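Local coordinates for protein methyltransferase (Streptomyces avermitilis, PDB 3GIW) that binds S-adenosyl-L-homocysteine and is probably an S-adenosylmethionine-dependent methyltransferase with a Rossmann-like fold, its methyl-accepting substrate being unknown, at residues A[239-244]-A[270-275]; A[198-203]-A[233-238]; A[63-68]-A[250-255]; A[173-178]-A[223-228]. All blocks are in the same frame, centred on the assembly; numbering follows the deposited sequence. Where two conformers were deposited one is given.

In the fold
Helix 55-75 supplies the first half of contact 3, whose partner arrives only after strand 240-248, so this contact closes a loop holding most of the Rossmann-like fold. Within that loop lie contacts 4 and 2, which cross because segment 198-203 falls between the two halves of contact 4. Contact 4 joins the loop before helix 179-187 to the one before helix 229-234; contact 2 sets the chain after that helix against strand 195-201. Contact 1 opens once both are closed and crosses contact 3, pairing the two C-terminal strands at the sheet edge. Strand 269-275 touches all three other contacts.

Contact 1: A[239-244]-A[270-275]; sequences LELVEP and YGAVAR
Val242 N donates to Val273 O over 2.8 Å, the shortest direct bond between the two segments, and the amide lies slightly tilted from the carbonyl plane. Two residues further along each chain, Glu240 and Arg275 bond to each other in both directions: Glu240 N reaches Arg275 O at 2.9 Å in the carbonyl plane, while Arg275 N approaches Glu240 O from well above that carbonyl's plane. They form an antiparallel hydrogen-bonded pair, next to the non-hydrogen-bonded pair Leu241-Ala274. Past Val242 the chains diverge, and a water in the gap accepts from Val273 N at 3.0 Å and lies 2.8 Å from Val242 O, to which it may donate.

Leu241, with CG anti to the carbonyl carbon (chi1 -77°), sets CD2 between Ala272 CB, at 3.9 Å, and Ala274 CB; the two alanines are small enough to let the leucine lie close over the strand. Leu239 adds its CB against Ala274 CB at 3.8 Å. Val242 and Val273 pack their branched side chains side by side, CG2 to CG1 at 4.0 Å.

This is the edge of the sheet, where strand 269-275 lies antiparallel to both 195-201 and 240-248, the reversed strand characteristic of class I methyltransferases. Trp65 and Leu73 of helix 55-75 cover Val273, and Val242 packs on His72, whereas Ala272 packs on Phe236.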
loop_
_atom_site.group_PDB
_atom_site.type_symbol
_atom_site.label_atom_id
_atom_site.label_comp_id
_atom_site.label_asym_id
_atom_site.label_seq_id
_atom_site.Cartn_x
_atom_site.Cartn_y
_atom_site.Cartn_z
ATOM N N LEU A 239 -16.143 -6.269 8.843
ATOM C CA LEU A 239 -14.922 -7.074 8.995
ATOM C C LEU A 239 -14.464 -7.124 10.445
ATOM O O LEU A 239 -14.874 -6.295 11.273
ATOM C CB LEU A 239 -13.788 -6.506 8.109
ATOM C CG LEU A 239 -14.129 -6.288 6.643
ATOM C CD1 LEU A 239 -12.942 -5.737 5.824
ATOM C CD2 LEU A 239 -14.634 -7.579 6.020
ATOM N N GLU A 240 -13.596 -8.077 10.754
ATOM C CA GLU A 240 -13.138 -8.298 12.122
ATOM C C GLU A 240 -11.701 -7.789 12.275
ATOM O O GLU A 240 -10.751 -8.420 11.852
ATOM C CB GLU A 240 -13.266 -9.788 12.494
ATOM C CG GLU A 240 -14.744 -10.281 12.401
ATOM C CD GLU A 240 -15.013 -11.699 12.923
ATOM O OE1 GLU A 240 -14.062 -12.480 13.045
ATOM O OE2 GLU A 240 -16.189 -12.007 13.221
ATOM N N LEU A 241 -11.558 -6.627 12.892
ATOM C CA LEU A 241 -10.234 -6.015 13.042
ATOM C C LEU A 241 -9.319 -6.826 13.924
ATOM O O LEU A 241 -9.723 -7.287 15.008
ATOM C CB LEU A 241 -10.313 -4.578 13.612
ATOM C CG LEU A 241 -10.731 -3.494 12.616
ATOM C CD1 LEU A 241 -11.335 -2.261 13.338
ATOM C CD2 LEU A 241 -9.595 -3.071 11.706
ATOM N N VAL A 242 -8.081 -6.999 13.481
ATOM C CA VAL A 242 -7.011 -7.524 14.315
ATOM C C VAL A 242 -6.597 -6.441 15.329
ATOM O O VAL A 242 -6.416 -5.272 14.950
ATOM C CB VAL A 242 -5.788 -7.936 13.443
ATOM C CG1 VAL A 242 -4.606 -8.446 14.305
ATOM C CG2 VAL A 242 -6.215 -9.004 12.412
ATOM N N GLU A 243 -6.448 -6.769 16.606
ATOM C CA GLU A 243 -5.994 -5.796 17.594
ATOM C C GLU A 243 -4.611 -5.302 17.151
ATOM O O GLU A 243 -3.825 -6.077 16.638
ATOM C CB GLU A 243 -5.959 -6.403 19.025
ATOM C CG GLU A 243 -4.944 -7.543 19.212
ATOM C CD GLU A 243 -3.503 -7.091 19.498
ATOM O OE1 GLU A 243 -3.271 -5.906 19.860
ATOM O OE2 GLU A 243 -2.600 -7.959 19.358
ATOM N N PRO A 244 -4.312 -4.012 17.366
ATOM C CA PRO A 244 -5.025 -2.997 18.130
ATOM C C PRO A 244 -6.071 -2.180 17.348
ATOM O O PRO A 244 -6.479 -1.103 17.805
ATOM C CB PRO A 244 -3.888 -2.084 18.584
ATOM C CG PRO A 244 -2.921 -2.125 17.442
ATOM C CD PRO A 244 -2.993 -3.524 16.898
ATOM N N TYR A 270 -2.758 5.957 9.093
ATOM C CA TYR A 270 -3.377 4.882 9.865
ATOM C C TYR A 270 -3.070 3.550 9.203
ATOM O O TYR A 270 -3.003 3.466 7.970
ATOM C CB TYR A 270 -4.893 5.045 9.924
ATOM C CG TYR A 270 -5.378 6.184 10.774
ATOM C CD1 TYR A 270 -5.138 6.228 12.137
ATOM C CD2 TYR A 270 -6.133 7.211 10.218
ATOM C CE1 TYR A 270 -5.615 7.255 12.917
ATOM C CE2 TYR A 270 -6.612 8.266 11.009
ATOM C CZ TYR A 270 -6.336 8.282 12.352
ATOM O OH TYR A 270 -6.787 9.293 13.201
ATOM N N GLY A 271 -2.920 2.510 9.997
ATOM C CA GLY A 271 -2.829 1.137 9.506
ATOM C C GLY A 271 -3.801 0.224 10.210
ATOM O O GLY A 271 -4.163 0.448 11.357
ATOM N N ALA A 272 -4.273 -0.784 9.462
ATOM C CA ALA A 272 -5.209 -1.750 9.994
ATOM C C ALA A 272 -5.248 -3.010 9.156
ATOM O O ALA A 272 -4.993 -2.977 7.941
ATOM C CB ALA A 272 -6.642 -1.135 10.059
ATOM N N VAL A 273 -5.570 -4.119 9.831
ATOM C CA VAL A 273 -5.720 -5.430 9.201
ATOM C C VAL A 273 -6.992 -6.037 9.785
ATOM O O VAL A 273 -7.225 -5.952 11.009
ATOM C CB VAL A 273 -4.528 -6.329 9.544
ATOM C CG1 VAL A 273 -4.698 -7.760 8.954
ATOM C CG2 VAL A 273 -3.226 -5.690 9.054
ATOM N N ALA A 274 -7.820 -6.656 8.935
ATOM C CA ALA A 274 -9.087 -7.224 9.383
ATOM C C ALA A 274 -9.449 -8.480 8.575
ATOM O O ALA A 274 -9.162 -8.566 7.401
ATOM C CB ALA A 274 -10.203 -6.234 9.262
ATOM N N ARG A 275 -10.119 -9.418 9.252
ATOM C CA ARG A 275 -10.562 -10.701 8.671
ATOM C C ARG A 275 -11.984 -10.603 8.138
ATOM O O ARG A 275 -12.864 -9.995 8.775
ATOM C CB ARG A 275 -10.526 -11.793 9.744
ATOM C CG ARG A 275 -10.873 -13.202 9.248
ATOM C CD ARG A 275 -10.530 -14.259 10.308
ATOM N NE ARG A 275 -10.787 -15.614 9.833
ATOM C CZ ARG A 275 -11.987 -16.183 9.758
ATOM N NH1 ARG A 275 -13.088 -15.519 10.111
ATOM N NH2 ARG A 275 -12.082 -17.428 9.297
HETATM O O HOH W 1 -5.487 -3.801 12.805
#

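Contact 2: A[198-203]-A[233-238]; sequences MSIGTA and EEFFEG
Met198, present as selenomethionine, makes Met-aromatic contacts with both Phe235 and Phe236. Its SE lies obliquely to each ring, 4.2 Å from the centroid of Phe235 and 4.8 Å from that of Phe236, and comes within 3.7 Å of Phe235 CD1. A bend at the last torsion (chi3 67°) carries the terminal methyl over one face of Phe235, where CE forms a CH-pi contact 4.0 Å from the ring centroid and 21° off the normal. A long, flexible, polarisable side chain suits this place, since it can serve two rings at once.

The remaining contacts are apolar, aliphatic carbons against ring carbons. Met198 CG meets Phe236 CZ at 3.9 Å. Ile200 extends CD1 to Phe235 CD2 at 3.8 Å, and the same methyl stands at the edge of the Phe236 ring.

This buried cluster packs a type I turn, Glu234 to Glu237, at the end of helix 229-234 against the sheet; the side chain of Met198 is about 7 Å from that of Met140 in the S-adenosyl-L-homocysteine site. Val170 and, from helix 179-187, Ala179, Val180 and Val183 close around Phe235. Phe236 lies instead against Ala272 and Ala274 of strand 269-275 and Leu241 and Ile246 of strand 240-248.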
loop_
_atom_site.group_PDB
_atom_site.type_symbol
_atom_site.label_atom_id
_atom_site.label_comp_id
_atom_site.label_asym_id
_atom_site.label_seq_id
_atom_site.Cartn_x
_atom_site.Cartn_y
_atom_site.Cartn_z
HETATM N N MSE A 198 -4.708 -2.270 5.065
HETATM C CA MSE A 198 -4.593 -0.957 4.465
HETATM C C MSE A 198 -3.746 -0.005 5.291
HETATM O O MSE A 198 -3.715 -0.040 6.501
HETATM C CB MSE A 198 -5.970 -0.291 4.304
HETATM C CG MSE A 198 -7.008 -1.130 3.528
HETATM SE SE MSE A 198 -8.650 -0.107 3.242
HETATM C CE MSE A 198 -7.938 1.219 2.034
ATOM N N SER A 199 -3.113 0.939 4.599
ATOM C CA SER A 199 -2.633 2.178 5.241
ATOM C C SER A 199 -3.374 3.343 4.583
ATOM O O SER A 199 -3.492 3.406 3.326
ATOM C CB SER A 199 -1.127 2.332 5.212
ATOM O OG SER A 199 -0.631 2.455 3.912
ATOM N N ILE A 200 -3.862 4.273 5.400
ATOM C CA ILE A 200 -4.763 5.340 5.006
ATOM C C ILE A 200 -4.235 6.706 5.491
ATOM O O ILE A 200 -4.029 6.913 6.695
ATOM C CB ILE A 200 -6.169 5.078 5.618
ATOM C CG1 ILE A 200 -6.754 3.747 5.094
ATOM C CG2 ILE A 200 -7.178 6.202 5.313
ATOM C CD1 ILE A 200 -7.991 3.228 5.829
ATOM N N GLY A 201 -4.025 7.622 4.544
ATOM C CA GLY A 201 -3.443 8.932 4.868
ATOM C C GLY A 201 -4.417 9.786 5.692
ATOM O O GLY A 201 -5.658 9.758 5.471
ATOM N N THR A 202 -3.881 10.510 6.672
ATOM C CA THR A 202 -4.655 11.378 7.563
ATOM C C THR A 202 -3.885 12.684 7.845
ATOM O O THR A 202 -2.664 12.668 7.888
ATOM C CB THR A 202 -4.986 10.689 8.897
ATOM O OG1 THR A 202 -5.700 11.598 9.752
ATOM C CG2 THR A 202 -3.720 10.195 9.609
ATOM N N ALA A 203 -4.610 13.789 7.998
ATOM C CA ALA A 203 -4.045 15.067 8.471
ATOM C C ALA A 203 -4.245 15.349 9.950
ATOM O O ALA A 203 -3.856 16.420 10.427
ATOM C CB ALA A 203 -4.593 16.242 7.666
ATOM N N GLU A 233 -12.630 4.001 9.366
ATOM C CA GLU A 233 -13.440 2.885 9.881
ATOM C C GLU A 233 -14.412 2.351 8.815
ATOM O O GLU A 233 -14.750 1.148 8.824
ATOM C CB GLU A 233 -14.229 3.275 11.139
ATOM C CG GLU A 233 -13.414 3.447 12.411
ATOM C CD GLU A 233 -14.297 3.692 13.622
ATOM O OE1 GLU A 233 -15.210 4.540 13.551
ATOM O OE2 GLU A 233 -14.094 2.986 14.633
ATOM N N GLU A 234 -14.850 3.227 7.908
ATOM C CA GLU A 234 -15.821 2.817 6.884
ATOM C C GLU A 234 -15.304 1.653 6.025
ATOM O O GLU A 234 -16.077 0.772 5.596
ATOM C CB GLU A 234 -16.215 3.973 5.958
ATOM C CG GLU A 234 -17.536 3.690 5.241
ATOM C CD GLU A 234 -18.001 4.800 4.323
ATOM O OE1 GLU A 234 -17.354 5.873 4.294
ATOM O OE2 GLU A 234 -19.085 4.589 3.672
ATOM N N PHE A 235 -14.019 1.647 5.709
ATOM C CA PHE A 235 -13.440 0.535 4.941
ATOM C C PHE A 235 -13.564 -0.834 5.635
ATOM O O PHE A 235 -13.526 -1.852 4.957
ATOM C CB PHE A 235 -11.945 0.788 4.626
ATOM C CG PHE A 235 -11.685 1.942 3.690
ATOM C CD1 PHE A 235 -11.685 1.761 2.327
ATOM C CD2 PHE A 235 -11.449 3.198 4.189
ATOM C CE1 PHE A 235 -11.456 2.828 1.463
ATOM C CE2 PHE A 235 -11.229 4.279 3.328
ATOM C CZ PHE A 235 -11.225 4.096 1.984
ATOM N N PHE A 236 -13.667 -0.858 6.961
ATOM C CA PHE A 236 -13.568 -2.106 7.708
ATOM C C PHE A 236 -14.913 -2.552 8.314
ATOM O O PHE A 236 -14.980 -3.541 9.064
ATOM C CB PHE A 236 -12.472 -1.955 8.768
ATOM C CG PHE A 236 -11.118 -1.811 8.184
ATOM C CD1 PHE A 236 -10.403 -2.918 7.818
ATOM C CD2 PHE A 236 -10.543 -0.553 7.982
ATOM C CE1 PHE A 236 -9.133 -2.808 7.280
ATOM C CE2 PHE A 236 -9.275 -0.454 7.431
ATOM C CZ PHE A 236 -8.571 -1.590 7.075
ATOM N N GLU A 237 -15.985 -1.835 8.005
ATOM C CA GLU A 237 -17.333 -2.218 8.478
ATOM C C GLU A 237 -17.712 -3.620 8.030
ATOM O O GLU A 237 -17.535 -3.974 6.884
ATOM C CB GLU A 237 -18.381 -1.211 8.009
ATOM C CG GLU A 237 -18.297 0.118 8.734
ATOM C CD GLU A 237 -18.744 0.068 10.205
ATOM O OE1 GLU A 237 -19.577 -0.802 10.553
ATOM O OE2 GLU A 237 -18.288 0.927 11.012
ATOM N N GLY A 238 -18.213 -4.433 8.958
ATOM C CA GLY A 238 -18.534 -5.819 8.632
ATOM C C GLY A 238 -17.362 -6.782 8.669
ATOM O O GLY A 238 -17.554 -7.975 8.479
#

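Contact 3: A[63-68]-A[250-255]; sequences RDWMNR and HKWHPD
A turn of helix 55-75 faces the end of a 3-10 segment and the loop after it, with the CA atoms of Trp65 and His250 7.0 Å apart and those of Arg68 and His253 7.4 Å apart. Arg68 bends at chi3 (-54°) and turns its guanidinium edge to the loop, gripping one carbonyl side-on: NE and NH2 reach Trp252 O at 3.2 and 2.9 Å, both in the guanidinium plane. NE also makes a weak bond to His253 O. A water accepts from Arg68 NH1 and donates weakly to Asp255 OD2. In an offset edge-to-face pair with planes 74° apart, Trp65 NE1 lies 3.4 Å from Trp252 CG; the His253 ring lies over the opposite face of Trp252.

The same helix carries Asn62 and Arg63 of the S-adenosyl-L-homocysteine site, so the contact ties the loop to it. Arginine suits this place because its several donors can serve two successive loop carbonyls at once. Two bonds to Trp252 O fix the guanidinium's rotation, and the Asp255 carboxylate, reached through the water, probably helps to offset its charge.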
loop_
_atom_site.group_PDB
_atom_site.type_symbol
_atom_site.label_atom_id
_atom_site.label_comp_id
_atom_site.label_asym_id
_atom_site.label_seq_id
_atom_site.Cartn_x
_atom_site.Cartn_y
_atom_site.Cartn_z
ATOM N N ARG A 63 6.471 1.855 4.940
ATOM C CA ARG A 63 7.112 0.663 4.386
ATOM C C ARG A 63 7.357 -0.360 5.480
ATOM O O ARG A 63 7.104 -1.584 5.281
ATOM C CB ARG A 63 8.382 1.005 3.608
ATOM C CG ARG A 63 8.889 -0.194 2.757
ATOM C CD ARG A 63 8.032 -0.479 1.530
ATOM N NE ARG A 63 8.450 -1.716 0.850
ATOM C CZ ARG A 63 7.981 -2.105 -0.338
ATOM N NH1 ARG A 63 7.099 -1.348 -0.994
ATOM N NH2 ARG A 63 8.402 -3.257 -0.870
ATOM N N ASP A 64 7.860 0.055 6.640
ATOM C CA ASP A 64 8.128 -0.853 7.751
ATOM C C ASP A 64 6.828 -1.540 8.225
ATOM O O ASP A 64 6.817 -2.736 8.536
ATOM C CB ASP A 64 8.764 -0.098 8.933
ATOM C CG ASP A 64 10.208 0.343 8.676
ATOM O OD1 ASP A 64 10.859 -0.168 7.756
ATOM O OD2 ASP A 64 10.682 1.230 9.423
ATOM N N TRP A 65 5.735 -0.775 8.243
ATOM C CA TRP A 65 4.422 -1.279 8.609
ATOM C C TRP A 65 4.005 -2.388 7.629
ATOM O O TRP A 65 3.522 -3.437 8.071
ATOM C CB TRP A 65 3.359 -0.143 8.668
ATOM C CG TRP A 65 2.000 -0.700 9.030
ATOM C CD1 TRP A 65 1.547 -0.960 10.264
ATOM C CD2 TRP A 65 0.982 -1.134 8.118
ATOM N NE1 TRP A 65 0.292 -1.533 10.200
ATOM C CE2 TRP A 65 -0.062 -1.662 8.887
ATOM C CE3 TRP A 65 0.858 -1.131 6.725
ATOM C CZ2 TRP A 65 -1.217 -2.192 8.305
ATOM C CZ3 TRP A 65 -0.272 -1.690 6.176
ATOM C CH2 TRP A 65 -1.294 -2.175 6.957
HETATM N N MSE A 66 4.172 -2.161 6.332
HETATM C CA MSE A 66 3.840 -3.211 5.362
HETATM C C MSE A 66 4.576 -4.492 5.730
HETATM O O MSE A 66 4.001 -5.570 5.713
HETATM C CB MSE A 66 4.216 -2.790 3.927
HETATM C CG MSE A 66 3.903 -3.867 2.874
HETATM SE SE MSE A 66 5.305 -5.213 2.575
HETATM C CE MSE A 66 6.323 -4.296 1.274
ATOM N N ASN A 67 5.861 -4.368 6.031
ATOM C CA ASN A 67 6.667 -5.528 6.366
ATOM C C ASN A 67 6.061 -6.279 7.570
ATOM O O ASN A 67 5.933 -7.507 7.541
ATOM C CB ASN A 67 8.125 -5.158 6.694
ATOM C CG ASN A 67 8.907 -4.572 5.520
ATOM O OD1 ASN A 67 8.493 -4.590 4.373
ATOM N ND2 ASN A 67 10.096 -4.100 5.832
ATOM N N ARG A 68 5.689 -5.574 8.637
ATOM C CA ARG A 68 5.133 -6.213 9.821
ATOM C C ARG A 68 3.732 -6.792 9.537
ATOM O O ARG A 68 3.414 -7.879 10.027
ATOM C CB ARG A 68 5.091 -5.239 11.005
ATOM C CG ARG A 68 6.438 -4.717 11.395
ATOM C CD ARG A 68 6.445 -4.073 12.757
ATOM N NE ARG A 68 5.455 -3.020 12.973
ATOM C CZ ARG A 68 5.519 -1.794 12.461
ATOM N NH1 ARG A 68 6.533 -1.421 11.697
ATOM N NH2 ARG A 68 4.530 -0.932 12.675
ATOM N N HIS A 250 3.061 3.412 13.231
ATOM C CA HIS A 250 4.186 3.100 14.114
ATOM C C HIS A 250 3.738 2.504 15.450
ATOM O O HIS A 250 4.572 2.052 16.236
ATOM C CB HIS A 250 5.059 4.329 14.320
ATOM C CG HIS A 250 4.388 5.414 15.087
ATOM N ND1 HIS A 250 3.171 5.952 14.709
ATOM C CD2 HIS A 250 4.775 6.100 16.190
ATOM C CE1 HIS A 250 2.836 6.906 15.560
ATOM N NE2 HIS A 250 3.797 7.023 16.462
ATOM N N LYS A 251 2.444 2.517 15.698
ATOM C CA LYS A 251 1.837 1.923 16.890
ATOM C C LYS A 251 1.188 0.544 16.646
ATOM O O LYS A 251 0.608 -0.036 17.566
ATOM C CB LYS A 251 0.784 2.907 17.457
ATOM C CG LYS A 251 1.390 4.216 17.888
ATOM C CD LYS A 251 0.386 5.145 18.551
ATOM C CE LYS A 251 1.052 6.461 18.854
ATOM N NZ LYS A 251 0.205 7.349 19.718
ATOM N N TRP A 252 1.256 0.050 15.408
ATOM C CA TRP A 252 0.686 -1.252 15.043
ATOM C C TRP A 252 1.757 -2.343 15.174
ATOM O O TRP A 252 2.676 -2.406 14.366
ATOM C CB TRP A 252 0.098 -1.220 13.621
ATOM C CG TRP A 252 -0.794 -2.370 13.262
ATOM C CD1 TRP A 252 -2.145 -2.394 13.371
ATOM C CD2 TRP A 252 -0.395 -3.679 12.803
ATOM N NE1 TRP A 252 -2.631 -3.623 12.989
ATOM C CE2 TRP A 252 -1.575 -4.438 12.662
ATOM C CE3 TRP A 252 0.829 -4.267 12.477
ATOM C CZ2 TRP A 252 -1.562 -5.783 12.222
ATOM C CZ3 TRP A 252 0.847 -5.611 12.057
ATOM C CH2 TRP A 252 -0.344 -6.336 11.922
ATOM N N HIS A 253 1.625 -3.199 16.186
ATOM C CA HIS A 253 2.571 -4.304 16.460
ATOM C C HIS A 253 4.040 -3.839 16.330
ATOM O O HIS A 253 4.825 -4.407 15.543
ATOM C CB HIS A 253 2.289 -5.507 15.549
ATOM C CG HIS A 253 0.941 -6.138 15.745
ATOM N ND1 HIS A 253 0.767 -7.507 15.795
ATOM C CD2 HIS A 253 -0.294 -5.606 15.857
ATOM C CE1 HIS A 253 -0.514 -7.782 15.969
ATOM N NE2 HIS A 253 -1.180 -6.646 16.033
ATOM N N PRO A 254 4.420 -2.792 17.068
ATOM C CA PRO A 254 5.774 -2.265 16.909
ATOM C C PRO A 254 6.843 -3.274 17.374
ATOM O O PRO A 254 6.590 -4.065 18.283
ATOM C CB PRO A 254 5.764 -1.015 17.797
ATOM C CG PRO A 254 4.749 -1.322 18.856
ATOM C CD PRO A 254 3.662 -2.060 18.105
ATOM N N ASP A 255 7.997 -3.257 16.717
ATOM C CA ASP A 255 9.198 -3.949 17.202
ATOM C C ASP A 255 9.865 -3.064 18.253
ATOM O O ASP A 255 9.439 -1.928 18.483
ATOM C CB ASP A 255 10.202 -4.172 16.060
ATOM C CG ASP A 255 9.674 -5.068 14.968
ATOM O OD1 ASP A 255 9.017 -6.084 15.287
ATOM O OD2 ASP A 255 9.938 -4.759 13.782
HETATM O O HOH W 2 9.170 -2.717 11.260
#

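Contact 4: A[173-178]-A[223-228]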
loop_
_atom_site.group_PDB
_atom_site.type_symbol
_atom_site.label_atom_id
_atom_site.label_comp_id
_atom_site.label_asym_id
_atom_site.label_seq_id
_atom_site.Cartn_x
_atom_site.Cartn_y
_atom_site.Cartn_z
ATOM N N VAL A 173 -7.368 8.224 -4.325
ATOM C CA VAL A 173 -8.738 8.072 -4.775
ATOM C C VAL A 173 -9.590 9.086 -3.968
ATOM O O VAL A 173 -9.838 8.965 -2.730
ATOM C CB VAL A 173 -9.280 6.638 -4.549
ATOM C CG1 VAL A 173 -10.655 6.477 -5.263
ATOM C CG2 VAL A 173 -8.262 5.526 -5.015
ATOM N N LEU A 174 -10.090 10.020 -4.726
ATOM C CA LEU A 174 -11.021 11.041 -4.301
ATOM C C LEU A 174 -12.477 10.512 -4.342
ATOM O O LEU A 174 -12.815 9.530 -5.062
ATOM C CB LEU A 174 -10.842 12.282 -5.192
ATOM C CG LEU A 174 -9.544 13.140 -5.118
ATOM C CD1 LEU A 174 -9.752 14.600 -4.602
ATOM C CD2 LEU A 174 -8.360 12.475 -4.357
ATOM N N ASP A 175 -13.291 11.188 -3.529
ATOM C CA ASP A 175 -14.597 10.674 -3.139
ATOM C C ASP A 175 -15.564 10.400 -4.284
ATOM O O ASP A 175 -16.407 9.495 -4.167
ATOM C CB ASP A 175 -15.233 11.604 -2.107
ATOM C CG ASP A 175 -14.690 11.389 -0.706
ATOM O OD1 ASP A 175 -14.099 10.315 -0.420
ATOM O OD2 ASP A 175 -14.874 12.305 0.122
ATOM N N GLU A 176 -15.451 11.133 -5.387
ATOM C CA GLU A 176 -16.360 10.913 -6.508
ATOM C C GLU A 176 -16.275 9.499 -7.112
ATOM O O GLU A 176 -17.217 9.047 -7.743
ATOM C CB GLU A 176 -16.192 11.989 -7.597
ATOM C CG GLU A 176 -15.050 11.746 -8.575
ATOM C CD GLU A 176 -14.742 12.963 -9.427
ATOM O OE1 GLU A 176 -14.007 13.859 -8.937
ATOM O OE2 GLU A 176 -15.227 13.013 -10.588
ATOM N N ASP A 177 -15.147 8.793 -6.908
ATOM C CA ASP A 177 -15.022 7.401 -7.409
ATOM C C ASP A 177 -15.313 6.326 -6.340
ATOM O O ASP A 177 -15.235 5.126 -6.622
ATOM C CB ASP A 177 -13.628 7.150 -8.008
ATOM C CG ASP A 177 -13.429 7.870 -9.327
ATOM O OD1 ASP A 177 -14.220 7.625 -10.275
ATOM O OD2 ASP A 177 -12.483 8.693 -9.377
ATOM N N ASP A 178 -15.686 6.775 -5.156
ATOM C CA ASP A 178 -16.103 5.906 -4.037
ATOM C C ASP A 178 -15.029 4.899 -3.663
ATOM O O ASP A 178 -15.185 3.697 -3.905
ATOM C CB ASP A 178 -17.425 5.170 -4.326
ATOM C CG ASP A 178 -17.967 4.469 -3.101
ATOM O OD1 ASP A 178 -17.611 4.863 -1.976
ATOM O OD2 ASP A 178 -18.745 3.518 -3.248
ATOM N N PRO A 223 -4.278 15.034 -6.736
ATOM C CA PRO A 223 -5.030 15.436 -5.545
ATOM C C PRO A 223 -5.246 14.273 -4.562
ATOM O O PRO A 223 -5.337 13.094 -4.961
ATOM C CB PRO A 223 -6.355 15.941 -6.115
ATOM C CG PRO A 223 -6.507 15.215 -7.411
ATOM C CD PRO A 223 -5.089 15.098 -7.962
HETATM N N MSE A 224 -5.273 14.611 -3.278
HETATM C CA MSE A 224 -5.408 13.651 -2.210
HETATM C C MSE A 224 -6.709 13.828 -1.439
HETATM O O MSE A 224 -7.240 14.934 -1.337
HETATM C CB MSE A 224 -4.283 13.857 -1.214
HETATM C CG MSE A 224 -2.909 13.668 -1.797
HETATM SE SE MSE A 224 -1.661 13.660 -0.366
HETATM C CE MSE A 224 -2.021 11.905 0.285
ATOM N N ARG A 225 -7.188 12.736 -0.882
ATOM C CA ARG A 225 -8.261 12.735 0.076
ATOM C C ARG A 225 -7.705 12.116 1.365
ATOM O O ARG A 225 -7.549 10.904 1.449
ATOM C CB ARG A 225 -9.469 11.957 -0.419
ATOM C CG ARG A 225 -10.584 11.867 0.611
ATOM C CD ARG A 225 -11.092 13.263 1.044
ATOM N NE ARG A 225 -12.449 13.119 1.538
ATOM C CZ ARG A 225 -12.788 12.867 2.795
ATOM N NH1 ARG A 225 -11.908 12.821 3.772
ATOM N NH2 ARG A 225 -14.077 12.698 3.095
ATOM N N LEU A 226 -7.383 12.974 2.329
ATOM C CA LEU A 226 -6.963 12.568 3.668
ATOM C C LEU A 226 -8.182 12.377 4.543
ATOM O O LEU A 226 -9.160 13.127 4.426
ATOM C CB LEU A 226 -5.935 13.580 4.231
ATOM C CG LEU A 226 -4.681 13.736 3.362
ATOM C CD1 LEU A 226 -3.818 14.805 4.008
ATOM C CD2 LEU A 226 -3.895 12.424 3.149
ATOM N N ARG A 227 -8.120 11.371 5.406
ATOM C CA ARG A 227 -9.269 10.903 6.162
ATOM C C ARG A 227 -9.095 10.940 7.680
ATOM O O ARG A 227 -7.964 10.782 8.186
ATOM C CB ARG A 227 -9.592 9.472 5.711
ATOM C CG ARG A 227 -10.192 9.397 4.343
ATOM C CD ARG A 227 -10.429 7.961 3.849
ATOM N NE ARG A 227 -11.132 7.996 2.554
ATOM C CZ ARG A 227 -10.540 8.100 1.366
ATOM N NH1 ARG A 227 -9.237 8.137 1.234
ATOM N NH2 ARG A 227 -11.290 8.121 0.265
ATOM N N THR A 228 -10.205 11.136 8.379
ATOM C CA THR A 228 -10.234 10.980 9.828
ATOM C C THR A 228 -10.286 9.502 10.231
ATOM O O THR A 228 -10.550 8.631 9.397
ATOM C CB THR A 228 -11.449 11.688 10.407
ATOM O OG1 THR A 228 -12.623 11.025 9.901
ATOM C CG2 THR A 228 -11.431 13.213 10.063
HETATM O O HOH W 3 -13.959 8.844 2.654
#
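Arg225 reaches across to the 173-178 loop. CB lies 3.8 Å from Val173 O and also near Leu174 CD2. With CG anti to the backbone N (chi1 176°), the chain passes CG over one face of the Arg227 guanidinium, then bends at chi2 so that CD rises beside Asp175 OD2. Here the guanidinium grips a single oxygen side-on: NE meets OD2 of Asp175 at 2.9 Å, from above the carboxylate plane, and NH2 meets the same OD2 at 3.1 Å on its syn lone pair. The two flat groups stand 74° apart. Asp175 was deposited in two conformers; these contacts describe one of them. NH1 of Arg225 turns back to its own loop and donates to Leu226 O at 2.8 Å.

Arg227 joins the same carboxylate more loosely: NH2 stands 3.6 Å from Asp175 OD1, a long salt bridge, and bonds weakly to Val173 O at 3.4 Å. A water links Arg227 NE to Asp175 OD1, the latter weakly. A short acid between two long arginines can thus serve both. Leu174 CD1 covers Pro223 CB at 4.0 Å.

The side chain of Val173 is about 4 Å from that of Met140 in the S-adenosyl-L-homocysteine site. The two loops lead into helices 179-187 and 229-234, with Asp178 and Thr228 as their N-caps. Glu231 of the latter helix gives Arg225 NH2 a second acidic partner, and Arg227 packs on Ala179 of the former.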